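Local coordinates for neuraminidase (Influenza A virus, PDB 4GDI), which is a neuraminidase-like member of the influenza sialidase family, predicted to remove terminal sialic acid from glycoconjugates, though its putative active site has diverged, at residues K55-Y60 / S78-P83; R42-S47 / Q354-F359; F7-K12 / C202-N207; F324-D329 / R336-L341. All blocks are in the same frame, centred on the assembly; numbering follows the deposited sequence.

Interaction 1: residues K55-Y60 / S78-P83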
# COMPACT_ATOMS: atom_id res chain seq x y z
N LYS A 55 -6.44 13.73 -5.54
CA LYS A 55 -5.79 14.86 -6.17
C LYS A 55 -5.25 14.42 -7.52
O LYS A 55 -4.41 13.53 -7.60
CB LYS A 55 -4.65 15.37 -5.29
CG LYS A 55 -3.83 16.48 -5.92
CD LYS A 55 -2.83 17.09 -4.93
CE LYS A 55 -1.40 16.96 -5.44
NZ LYS A 55 -0.39 17.13 -4.37
N PHE A 56 -5.75 15.04 -8.59
CA PHE A 56 -5.22 14.86 -9.93
C PHE A 56 -4.31 16.05 -10.22
O PHE A 56 -4.65 17.18 -9.87
CB PHE A 56 -6.36 14.81 -10.95
CG PHE A 56 -7.19 13.56 -10.87
CD1 PHE A 56 -8.17 13.44 -9.92
CD2 PHE A 56 -7.01 12.53 -11.77
CE1 PHE A 56 -8.94 12.31 -9.84
CE2 PHE A 56 -7.78 11.40 -11.70
CZ PHE A 56 -8.73 11.28 -10.74
N PHE A 57 -3.19 15.81 -10.88
CA PHE A 57 -2.21 16.86 -11.10
C PHE A 57 -1.18 16.53 -12.17
O PHE A 57 -0.95 15.36 -12.49
CB PHE A 57 -1.48 17.19 -9.80
CG PHE A 57 -0.65 16.07 -9.25
CD1 PHE A 57 -1.21 15.11 -8.42
CD2 PHE A 57 0.70 15.98 -9.54
CE1 PHE A 57 -0.44 14.07 -7.92
CE2 PHE A 57 1.48 14.95 -9.03
CZ PHE A 57 0.91 14.00 -8.22
N ILE A 58 -0.57 17.57 -12.74
CA ILE A 58 0.53 17.37 -13.67
C ILE A 58 1.81 17.42 -12.84
O ILE A 58 2.02 18.38 -12.08
CB ILE A 58 0.57 18.46 -14.76
CG1 ILE A 58 -0.80 18.62 -15.43
CG2 ILE A 58 1.63 18.13 -15.80
CD1 ILE A 58 -1.34 17.34 -16.06
N ALA A 59 2.66 16.40 -12.96
CA ALA A 59 3.93 16.39 -12.23
C ALA A 59 4.96 17.21 -12.99
O ALA A 59 5.01 17.16 -14.22
CB ALA A 59 4.44 14.97 -12.06
N TYR A 60 5.78 17.97 -12.27
CA TYR A 60 6.86 18.69 -12.93
C TYR A 60 8.22 18.48 -12.29
O TYR A 60 9.23 18.96 -12.81
CB TYR A 60 6.56 20.19 -13.01
CG TYR A 60 6.62 20.92 -11.71
CD1 TYR A 60 7.82 21.43 -11.23
CD2 TYR A 60 5.47 21.13 -10.96
CE1 TYR A 60 7.88 22.12 -10.04
CE2 TYR A 60 5.52 21.82 -9.76
CZ TYR A 60 6.72 22.32 -9.31
OH TYR A 60 6.76 23.00 -8.12
N SER A 78 3.18 14.53 -17.43
CA SER A 78 2.21 13.46 -17.21
C SER A 78 1.26 13.78 -16.05
O SER A 78 1.64 14.42 -15.06
CB SER A 78 2.93 12.14 -16.95
OG SER A 78 3.58 11.67 -18.12
N LEU A 79 0.03 13.32 -16.22
CA LEU A 79 -1.00 13.41 -15.20
C LEU A 79 -0.88 12.26 -14.20
O LEU A 79 -0.74 11.09 -14.60
CB LEU A 79 -2.37 13.32 -15.90
CG LEU A 79 -3.59 13.18 -15.01
CD1 LEU A 79 -3.86 14.50 -14.26
CD2 LEU A 79 -4.79 12.74 -15.85
N TYR A 80 -0.97 12.59 -12.92
CA TYR A 80 -0.90 11.62 -11.82
C TYR A 80 -2.11 11.81 -10.94
O TYR A 80 -2.78 12.84 -11.00
CB TYR A 80 0.33 11.89 -10.92
CG TYR A 80 1.68 11.53 -11.49
CD1 TYR A 80 2.20 12.22 -12.57
CD2 TYR A 80 2.45 10.52 -10.92
CE1 TYR A 80 3.45 11.90 -13.09
CE2 TYR A 80 3.70 10.19 -11.42
CZ TYR A 80 4.19 10.88 -12.51
OH TYR A 80 5.44 10.56 -13.00
N LYS A 81 -2.39 10.82 -10.10
CA LYS A 81 -3.36 11.01 -9.04
C LYS A 81 -2.89 10.36 -7.74
O LYS A 81 -2.20 9.34 -7.74
CB LYS A 81 -4.74 10.51 -9.43
CG LYS A 81 -4.95 9.01 -9.32
CD LYS A 81 -6.44 8.70 -9.32
CE LYS A 81 -6.72 7.21 -9.48
NZ LYS A 81 -8.11 6.86 -9.04
N THR A 82 -3.29 11.00 -6.65
CA THR A 82 -2.91 10.61 -5.30
C THR A 82 -4.15 10.69 -4.40
O THR A 82 -4.92 11.64 -4.50
CB THR A 82 -1.86 11.61 -4.75
OG1 THR A 82 -0.70 11.58 -5.58
CG2 THR A 82 -1.46 11.25 -3.33
N PRO A 83 -4.34 9.70 -3.51
CA PRO A 83 -5.42 9.81 -2.53
C PRO A 83 -5.28 11.09 -1.71
O PRO A 83 -4.19 11.44 -1.28
CB PRO A 83 -5.24 8.57 -1.64
CG PRO A 83 -4.51 7.60 -2.48
CD PRO A 83 -3.61 8.42 -3.39
O HOH W 1 5.59 15.07 -15.57

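Interaction 2: residues R42-S47 / Q354-F359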
# COMPACT_ATOMS: atom_id res chain seq x y z
N ARG A 42 1.45 20.66 -10.32
CA ARG A 42 0.82 21.88 -10.78
C ARG A 42 -0.45 21.50 -11.51
O ARG A 42 -0.62 20.35 -11.89
CB ARG A 42 1.76 22.70 -11.67
CG ARG A 42 2.27 22.01 -12.92
CD ARG A 42 3.25 22.94 -13.65
NE ARG A 42 3.98 22.28 -14.73
CZ ARG A 42 5.16 22.69 -15.21
NH1 ARG A 42 5.76 23.76 -14.71
NH2 ARG A 42 5.74 22.01 -16.19
N ARG A 43 -1.34 22.48 -11.67
CA ARG A 43 -2.60 22.32 -12.36
C ARG A 43 -3.41 21.21 -11.67
O ARG A 43 -4.13 20.46 -12.32
CB ARG A 43 -2.37 22.05 -13.85
CG ARG A 43 -1.54 23.18 -14.48
CD ARG A 43 -1.73 23.36 -15.98
NE ARG A 43 -0.84 22.50 -16.76
CZ ARG A 43 0.46 22.72 -16.96
NH1 ARG A 43 1.06 23.79 -16.42
NH2 ARG A 43 1.17 21.87 -17.69
N ALA A 44 -3.31 21.18 -10.35
CA ALA A 44 -3.98 20.16 -9.57
C ALA A 44 -5.45 20.49 -9.34
O ALA A 44 -5.87 21.65 -9.42
CB ALA A 44 -3.27 19.93 -8.23
N TYR A 45 -6.23 19.45 -9.08
CA TYR A 45 -7.64 19.59 -8.74
C TYR A 45 -8.10 18.30 -8.06
O TYR A 45 -7.36 17.33 -8.01
CB TYR A 45 -8.49 19.89 -9.98
CG TYR A 45 -8.39 18.84 -11.08
CD1 TYR A 45 -7.36 18.89 -12.01
CD2 TYR A 45 -9.31 17.81 -11.17
CE1 TYR A 45 -7.25 17.95 -13.02
CE2 TYR A 45 -9.22 16.85 -12.18
CZ TYR A 45 -8.18 16.93 -13.10
OH TYR A 45 -8.06 16.00 -14.09
N VAL A 46 -9.32 18.30 -7.56
CA VAL A 46 -9.81 17.17 -6.81
C VAL A 46 -11.00 16.53 -7.51
O VAL A 46 -11.83 17.23 -8.09
CB VAL A 46 -10.23 17.58 -5.37
CG1 VAL A 46 -10.87 16.39 -4.66
CG2 VAL A 46 -9.04 18.12 -4.58
N SER A 47 -11.11 15.21 -7.43
CA SER A 47 -12.31 14.51 -7.93
C SER A 47 -12.44 13.18 -7.19
O SER A 47 -11.44 12.56 -6.83
CB SER A 47 -12.20 14.30 -9.45
OG SER A 47 -13.46 14.00 -10.03
N GLN A 354 2.98 24.72 -4.73
CA GLN A 354 1.60 24.83 -4.28
C GLN A 354 1.08 23.49 -3.75
O GLN A 354 1.36 22.43 -4.31
CB GLN A 354 0.68 25.35 -5.39
CG GLN A 354 0.86 24.67 -6.71
CD GLN A 354 1.93 25.33 -7.53
OE1 GLN A 354 2.24 26.51 -7.33
NE2 GLN A 354 2.52 24.58 -8.46
N GLU A 355 0.35 23.58 -2.66
CA GLU A 355 -0.31 22.44 -2.07
C GLU A 355 -1.82 22.71 -2.02
O GLU A 355 -2.25 23.82 -1.71
CB GLU A 355 0.25 22.21 -0.66
CG GLU A 355 1.51 21.34 -0.65
CD GLU A 355 1.22 19.92 -1.10
OE1 GLU A 355 0.22 19.34 -0.61
OE2 GLU A 355 1.97 19.39 -1.95
N LEU A 356 -2.62 21.71 -2.36
CA LEU A 356 -4.06 21.89 -2.39
C LEU A 356 -4.62 21.70 -0.99
O LEU A 356 -4.29 20.73 -0.31
CB LEU A 356 -4.74 20.87 -3.31
CG LEU A 356 -4.75 21.07 -4.82
CD1 LEU A 356 -5.80 20.14 -5.45
CD2 LEU A 356 -5.00 22.53 -5.23
N SER A 357 -5.44 22.64 -0.56
CA SER A 357 -6.31 22.41 0.57
C SER A 357 -7.74 22.28 0.03
O SER A 357 -8.03 22.67 -1.11
CB SER A 357 -6.23 23.57 1.55
OG SER A 357 -6.82 24.71 0.97
N THR A 358 -8.64 21.75 0.84
CA THR A 358 -10.03 21.59 0.42
C THR A 358 -10.95 22.06 1.53
O THR A 358 -10.63 21.91 2.71
CB THR A 358 -10.37 20.12 0.09
OG1 THR A 358 -10.13 19.30 1.23
CG2 THR A 358 -9.57 19.59 -1.06
N PHE A 359 -12.09 22.63 1.13
CA PHE A 359 -13.08 23.19 2.05
C PHE A 359 -14.46 22.73 1.56
O PHE A 359 -14.71 22.73 0.37
CB PHE A 359 -13.07 24.72 2.01
CG PHE A 359 -11.91 25.35 2.72
CD1 PHE A 359 -10.68 25.44 2.11
CD2 PHE A 359 -12.06 25.86 4.00
CE1 PHE A 359 -9.61 26.03 2.76
CE2 PHE A 359 -11.00 26.46 4.65
CZ PHE A 359 -9.77 26.54 4.03

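Interaction 3: residues F7-K12 / C202-N207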
# COMPACT_ATOMS: atom_id res chain seq x y z
N PHE A 7 -27.13 2.88 -10.90
CA PHE A 7 -25.70 2.55 -11.00
C PHE A 7 -24.84 3.76 -11.39
O PHE A 7 -23.75 3.96 -10.83
CB PHE A 7 -25.48 1.41 -11.98
CG PHE A 7 -25.23 0.09 -11.32
CD1 PHE A 7 -23.95 -0.28 -10.95
CD2 PHE A 7 -26.28 -0.79 -11.06
CE1 PHE A 7 -23.71 -1.50 -10.34
CE2 PHE A 7 -26.05 -2.00 -10.45
CZ PHE A 7 -24.77 -2.36 -10.08
N TYR A 8 -25.31 4.56 -12.35
CA TYR A 8 -24.59 5.78 -12.69
C TYR A 8 -24.93 6.81 -11.64
O TYR A 8 -26.05 6.88 -11.14
CB TYR A 8 -24.95 6.30 -14.08
CG TYR A 8 -24.39 5.46 -15.20
CD1 TYR A 8 -23.02 5.30 -15.35
CD2 TYR A 8 -25.23 4.82 -16.11
CE1 TYR A 8 -22.49 4.54 -16.37
CE2 TYR A 8 -24.72 4.05 -17.13
CZ TYR A 8 -23.35 3.91 -17.26
OH TYR A 8 -22.83 3.14 -18.27
N TRP A 9 -23.94 7.62 -11.29
CA TRP A 9 -24.13 8.60 -10.26
C TRP A 9 -24.94 9.77 -10.78
O TRP A 9 -24.87 10.10 -11.97
CB TRP A 9 -22.78 9.10 -9.77
CG TRP A 9 -22.87 10.16 -8.76
CD1 TRP A 9 -23.05 10.00 -7.43
CD2 TRP A 9 -22.76 11.58 -8.99
NE1 TRP A 9 -23.06 11.22 -6.80
CE2 TRP A 9 -22.89 12.21 -7.73
CE3 TRP A 9 -22.56 12.37 -10.12
CZ2 TRP A 9 -22.83 13.60 -7.58
CZ3 TRP A 9 -22.50 13.74 -9.97
CH2 TRP A 9 -22.63 14.35 -8.70
N ARG A 10 -25.70 10.39 -9.90
CA ARG A 10 -26.22 11.72 -10.16
C ARG A 10 -26.32 12.45 -8.84
O ARG A 10 -26.43 11.81 -7.79
CB ARG A 10 -27.58 11.67 -10.86
CG ARG A 10 -28.71 11.18 -9.99
CD ARG A 10 -29.79 10.51 -10.82
NE ARG A 10 -29.27 9.30 -11.47
CZ ARG A 10 -29.70 8.06 -11.24
NH1 ARG A 10 -30.70 7.81 -10.39
NH2 ARG A 10 -29.14 7.04 -11.89
N ALA A 11 -26.29 13.77 -8.89
CA ALA A 11 -26.36 14.59 -7.69
C ALA A 11 -27.65 14.31 -6.91
O ALA A 11 -28.65 13.92 -7.49
CB ALA A 11 -26.30 16.05 -8.06
N LYS A 12 -27.61 14.53 -5.61
CA LYS A 12 -28.82 14.42 -4.81
C LYS A 12 -29.72 15.56 -5.24
O LYS A 12 -29.26 16.50 -5.88
CB LYS A 12 -28.49 14.48 -3.32
CG LYS A 12 -27.35 13.55 -2.94
CD LYS A 12 -27.50 12.94 -1.56
CE LYS A 12 -26.44 11.86 -1.36
NZ LYS A 12 -26.87 10.81 -0.42
N CYS A 202 -16.63 23.50 -12.48
CA CYS A 202 -18.06 23.24 -12.60
C CYS A 202 -18.59 22.35 -11.48
O CYS A 202 -17.82 21.64 -10.82
CB CYS A 202 -18.36 22.51 -13.92
SG CYS A 202 -17.71 23.23 -15.46
N TYR A 203 -19.91 22.38 -11.30
CA TYR A 203 -20.59 21.44 -10.42
C TYR A 203 -21.94 21.17 -11.06
O TYR A 203 -22.31 21.83 -12.03
CB TYR A 203 -20.75 21.99 -9.00
CG TYR A 203 -21.58 23.24 -8.92
CD1 TYR A 203 -20.99 24.49 -9.08
CD2 TYR A 203 -22.95 23.17 -8.69
CE1 TYR A 203 -21.75 25.65 -9.01
CE2 TYR A 203 -23.71 24.33 -8.61
CZ TYR A 203 -23.10 25.56 -8.78
OH TYR A 203 -23.85 26.70 -8.71
N THR A 204 -22.66 20.16 -10.55
CA THR A 204 -23.98 19.86 -11.08
C THR A 204 -25.03 19.78 -9.97
O THR A 204 -24.77 19.34 -8.86
CB THR A 204 -23.98 18.54 -11.86
OG1 THR A 204 -25.29 18.32 -12.40
CG2 THR A 204 -23.59 17.38 -10.97
N ILE A 205 -26.24 20.24 -10.30
CA ILE A 205 -27.37 20.18 -9.38
C ILE A 205 -28.67 20.27 -10.17
O ILE A 205 -28.73 21.00 -11.16
CB ILE A 205 -27.32 21.32 -8.34
CG1 ILE A 205 -28.28 21.04 -7.18
CG2 ILE A 205 -27.68 22.65 -8.99
CD1 ILE A 205 -27.94 19.78 -6.39
N ASN A 206 -29.70 19.56 -9.69
CA ASN A 206 -30.91 19.23 -10.47
C ASN A 206 -30.76 19.29 -11.99
O ASN A 206 -31.33 20.16 -12.64
CB ASN A 206 -32.17 20.03 -10.02
CG ASN A 206 -31.84 21.26 -9.20
OD1 ASN A 206 -31.19 22.19 -9.68
ND2 ASN A 206 -32.35 21.30 -7.96
N ASN A 207 -29.99 18.35 -12.54
CA ASN A 207 -29.82 18.21 -13.99
C ASN A 207 -29.25 19.43 -14.76
O ASN A 207 -29.29 19.47 -15.99
CB ASN A 207 -31.13 17.74 -14.62
CG ASN A 207 -31.53 16.34 -14.17
OD1 ASN A 207 -31.11 15.34 -14.75
ND2 ASN A 207 -32.34 16.27 -13.11

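Interaction 4: residues F324-D329 / R336-L341. With NO3 (nitrate ion), chain V.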
# COMPACT_ATOMS: atom_id res chain seq x y z
N PHE A 324 -15.28 20.84 -6.33
CA PHE A 324 -15.49 19.40 -6.49
C PHE A 324 -16.70 18.98 -5.66
O PHE A 324 -17.11 19.69 -4.73
CB PHE A 324 -14.26 18.57 -6.11
CG PHE A 324 -13.98 18.50 -4.62
CD1 PHE A 324 -13.21 19.47 -3.99
CD2 PHE A 324 -14.43 17.43 -3.86
CE1 PHE A 324 -12.92 19.39 -2.63
CE2 PHE A 324 -14.16 17.33 -2.50
CZ PHE A 324 -13.39 18.31 -1.88
N GLN A 325 -17.29 17.85 -6.01
CA GLN A 325 -18.48 17.38 -5.30
C GLN A 325 -18.26 15.98 -4.74
O GLN A 325 -17.91 15.06 -5.48
CB GLN A 325 -19.71 17.37 -6.22
CG GLN A 325 -20.20 18.75 -6.62
CD GLN A 325 -21.38 18.67 -7.58
OE1 GLN A 325 -21.23 18.25 -8.74
NE2 GLN A 325 -22.55 19.03 -7.10
N PRO A 326 -18.47 15.82 -3.43
CA PRO A 326 -18.50 14.48 -2.84
C PRO A 326 -19.60 13.68 -3.52
O PRO A 326 -20.64 14.25 -3.83
CB PRO A 326 -18.87 14.73 -1.38
CG PRO A 326 -18.59 16.18 -1.13
CD PRO A 326 -18.78 16.88 -2.45
N LYS A 327 -19.38 12.40 -3.77
CA LYS A 327 -20.35 11.64 -4.53
C LYS A 327 -20.94 10.46 -3.78
O LYS A 327 -21.88 9.84 -4.25
CB LYS A 327 -19.73 11.17 -5.85
CG LYS A 327 -19.47 12.32 -6.81
CD LYS A 327 -19.07 11.86 -8.20
CE LYS A 327 -18.88 13.07 -9.11
NZ LYS A 327 -18.27 12.70 -10.40
N GLY A 328 -20.40 10.17 -2.60
CA GLY A 328 -20.82 8.98 -1.87
C GLY A 328 -21.39 9.23 -0.48
O GLY A 328 -21.39 8.31 0.33
N ASP A 329 -21.88 10.43 -0.21
CA ASP A 329 -22.41 10.75 1.12
C ASP A 329 -23.58 9.83 1.43
O ASP A 329 -24.43 9.56 0.57
CB ASP A 329 -22.90 12.19 1.21
CG ASP A 329 -21.75 13.21 1.18
OD1 ASP A 329 -20.58 12.82 1.26
OD2 ASP A 329 -22.06 14.42 1.10
N ARG A 336 -23.77 17.93 -1.24
CA ARG A 336 -22.75 18.83 -0.71
C ARG A 336 -21.92 19.45 -1.84
O ARG A 336 -21.80 18.89 -2.93
CB ARG A 336 -21.83 18.09 0.27
CG ARG A 336 -22.49 17.75 1.61
CD ARG A 336 -21.44 17.43 2.68
NE ARG A 336 -20.62 16.26 2.32
CZ ARG A 336 -19.34 16.13 2.62
NH1 ARG A 336 -18.69 17.09 3.29
NH2 ARG A 336 -18.69 15.03 2.25
N ILE A 337 -21.31 20.59 -1.53
CA ILE A 337 -20.43 21.27 -2.48
C ILE A 337 -19.14 21.63 -1.76
O ILE A 337 -19.15 22.04 -0.59
CB ILE A 337 -21.10 22.54 -3.10
CG1 ILE A 337 -20.20 23.18 -4.16
CG2 ILE A 337 -21.45 23.56 -2.03
CD1 ILE A 337 -19.92 22.28 -5.34
N CYS A 338 -18.02 21.44 -2.44
CA CYS A 338 -16.72 21.72 -1.84
C CYS A 338 -15.88 22.49 -2.84
O CYS A 338 -16.23 22.58 -4.02
CB CYS A 338 -16.00 20.41 -1.47
SG CYS A 338 -16.88 19.26 -0.37
N PHE A 339 -14.77 23.06 -2.39
CA PHE A 339 -13.84 23.61 -3.34
C PHE A 339 -12.42 23.25 -2.94
O PHE A 339 -12.16 22.92 -1.78
CB PHE A 339 -14.01 25.13 -3.49
CG PHE A 339 -13.71 25.93 -2.24
CD1 PHE A 339 -12.43 26.38 -1.98
CD2 PHE A 339 -14.72 26.26 -1.35
CE1 PHE A 339 -12.15 27.12 -0.84
CE2 PHE A 339 -14.45 27.01 -0.21
CZ PHE A 339 -13.16 27.44 0.04
N TRP A 340 -11.53 23.25 -3.92
CA TRP A 340 -10.12 23.07 -3.66
C TRP A 340 -9.44 24.42 -3.86
O TRP A 340 -9.94 25.28 -4.61
CB TRP A 340 -9.51 21.97 -4.55
CG TRP A 340 -9.82 22.11 -6.04
CD1 TRP A 340 -10.78 21.44 -6.75
CD2 TRP A 340 -9.17 22.96 -6.99
NE1 TRP A 340 -10.77 21.82 -8.06
CE2 TRP A 340 -9.78 22.76 -8.24
CE3 TRP A 340 -8.11 23.88 -6.90
CZ2 TRP A 340 -9.39 23.44 -9.39
CZ3 TRP A 340 -7.73 24.55 -8.04
CH2 TRP A 340 -8.36 24.34 -9.26
N LEU A 341 -8.30 24.61 -3.20
CA LEU A 341 -7.59 25.88 -3.24
C LEU A 341 -6.08 25.67 -3.08
O LEU A 341 -5.65 25.00 -2.15
CB LEU A 341 -8.12 26.78 -2.12
CG LEU A 341 -7.30 28.02 -1.76
CD1 LEU A 341 -7.39 29.04 -2.85
CD2 LEU A 341 -7.82 28.58 -0.45
N NO3 V . -15.48 15.49 3.81
O1 NO3 V . -15.94 16.17 2.68
O2 NO3 V . -14.12 15.49 4.16
O3 NO3 V . -16.37 14.80 4.62
O HOH W 2 -23.85 15.06 -0.68

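Interaction 1: residues K55-Y60 / S78-P83
K55 with T82 and F57 with Y80 are two antiparallel hydrogen-bonded pairs that stitch strand 55-60 to strand 78-83. K55 N reaches T82 O at 2.8 Å and Y80 N reaches F57 O at 2.8 Å, and each pair has its return bond. Between them come the non-hydrogen-bonded pairs F56-K81 and I58-L79, where CA-H...O contacts fill in, as from K81 CA to K55 O at 3.1 Å.

CH-pi packing serves both faces of the sheet. K81 runs alongside F56, with K81 CB over the F56 ring 4.0 Å from its centroid and K81 CD continuing past F56 CZ. Across the sheet, F57 has CG between its backbone N and carbonyl carbon (chi1 64°), which brings one face of the ring against Y80 CB, 3.8 Å from the centroid. The F57 and Y80 rings are nearly parallel, at 17°, but displaced with little overlap. T82 OG1 sits in plane at the F57 edge, while its hydrogen bonds go to S93 and S88.

Strand 53-64 also pairs with 39-42 and 44-48, and 78-83 with 94-98, making one propeller blade; L79 packs on V113 and V115 of strand 111-117.

Interaction 2: residues R42-S47 / Q354-F359
A44 faces L356, their CA atoms 7.4 Å apart, where strands 44-47 and 354-359 run in roughly the same direction, at 29°, with their axes 8.1 Å apart: a spacing for side-chain packing between two sheets, not for backbone pairing. L356 does most of the bridging. Its CG is anti to the carbonyl carbon (chi1 -79°), and the CD1 methyl reaches across to A44 CB at 3.8 Å and touches the backbone at Y45 N, 3.7 Å away. V46 and L356 pass in antiparallel fashion, V46 CG2 lying alongside L356 CD1 at 3.9 Å. The same V46 CG2 also meets T358 CG2 at 3.9 Å, one side chain set roughly perpendicular to the other. At the other end Q354 bends at chi2 and lays NE2 against R42 CB, 3.8 Å apart. R42 leads its guanidinium away to a salt bridge with E74, and T358 OG1 bonds to T24 OG1. The two segments therefore meet mainly through methyl groups, with the Q354 amide packing on R42 CB at one end. Between them the contact is van der Waals packing that depends on shape, while hydrogen bonds beside it, Q354 NE2 to S41 O and R320 NH2 to A44 O, add directional links between the blades.

Interaction 3: residues F7-K12 / C202-N207
W9 carries its indole anti to the backbone N (chi1 177°), and T204 places OG1 anti to its own N (chi1 -177°), which leaves the methyl CG2 between N and carbonyl carbon and aimed at the tryptophan. The two side chains come from opposite directions, and T204 CG2 meets the far end of the six-membered ring, 3.9 Å from W9 CH2, at an oblique approach. T204 OG1 is spent on L208 O. Two residues on from W9, A11 CB rests against T204 O at 3.7 Å, and that carbonyl oxygen accepts a hydrogen bond from Q325 NE2. A11 N also lies over one face of the W9 ring, as the chain folds back across its own indole. I205 closes the row: its CD1 touches K12 O at 3.6 Å and comes within 4.4 Å of A11 CB. K12 sends NZ to the backbone oxygens of D329 and S332. K327 makes a cation-pi contact with W9.

The irregular N-terminal segment thus meets the C-terminal end of strand 200-205, an outermost strand of its four-stranded sheet; the strand is tied to its neighbour 208-214 by the C202-C211 disulfide. T204 also packs on I153 and I155 of strand 153-155, and the W9 backbone bonds to D107 and E156.

Interaction 4: residues F324-D329 / R336-L341
R336 passes across D329 on its way to a guanidinium shared by two anions. Its CB lies near P326 CG and D329 OD2; CG comes within 3.4 Å of the same D329 OD2, and CD passes it too. A bend at chi3 (-61°) then turns the end of the chain so that NE bonds D329 OD2 at 2.6 Å, almost straight at 169°. NH2 completes a side-on salt bridge with D329 OD1 at 3.1 Å; both oxygens are met on the syn side, with the carboxylate and guanidinium planes 32° apart. R336 NH1 and NH2 together hold O1 of a nitrate ion, probably picked up from the crystallisation liquor, and that ion is also bound by V133 N of the third subunit. P326 CG packs over one face of the guanidinium, toward its rim, and probably limits how the group can tilt, while its edge meets the two anions.

The residues between form the turn that joins strands 317-324 and 338-346, antiparallel neighbours in a four-stranded propeller blade. F324 and C338 make the hydrogen-bonded pair at its mouth, C338 N to F324 O being 3.0 Å. C338 CB sits over the F324 ring, 3.5 Å from the centroid, while C338 SG, disulfide-bonded to C360, lies obliquely to the ring and touches P326 CG at 3.6 Å. A water donates to D329 OD2 and accepts from R336 N.

All four contacts are largely buried, but interaction 2 lies nearest the chain centre, its own centre about 8 Å from it, and interaction 3 farthest, about 17 Å between centres. Interactions 1 and 2 share a sheet, F56 N meeting Y45 O; interactions 2 and 4 share the next, F359 O meeting F339 N. Interaction 2 thus joins the blade of interaction 1 to that of interaction 4 by alkyl packing, whereas interaction 1 is backbone pairing within a blade. Interaction 4 adds a salt bridge and a nitrate near the third subunit. Interaction 3, a loop against an edge strand, has small apolar touches and leans on interaction 4 by hydrogen bonds from both its segments.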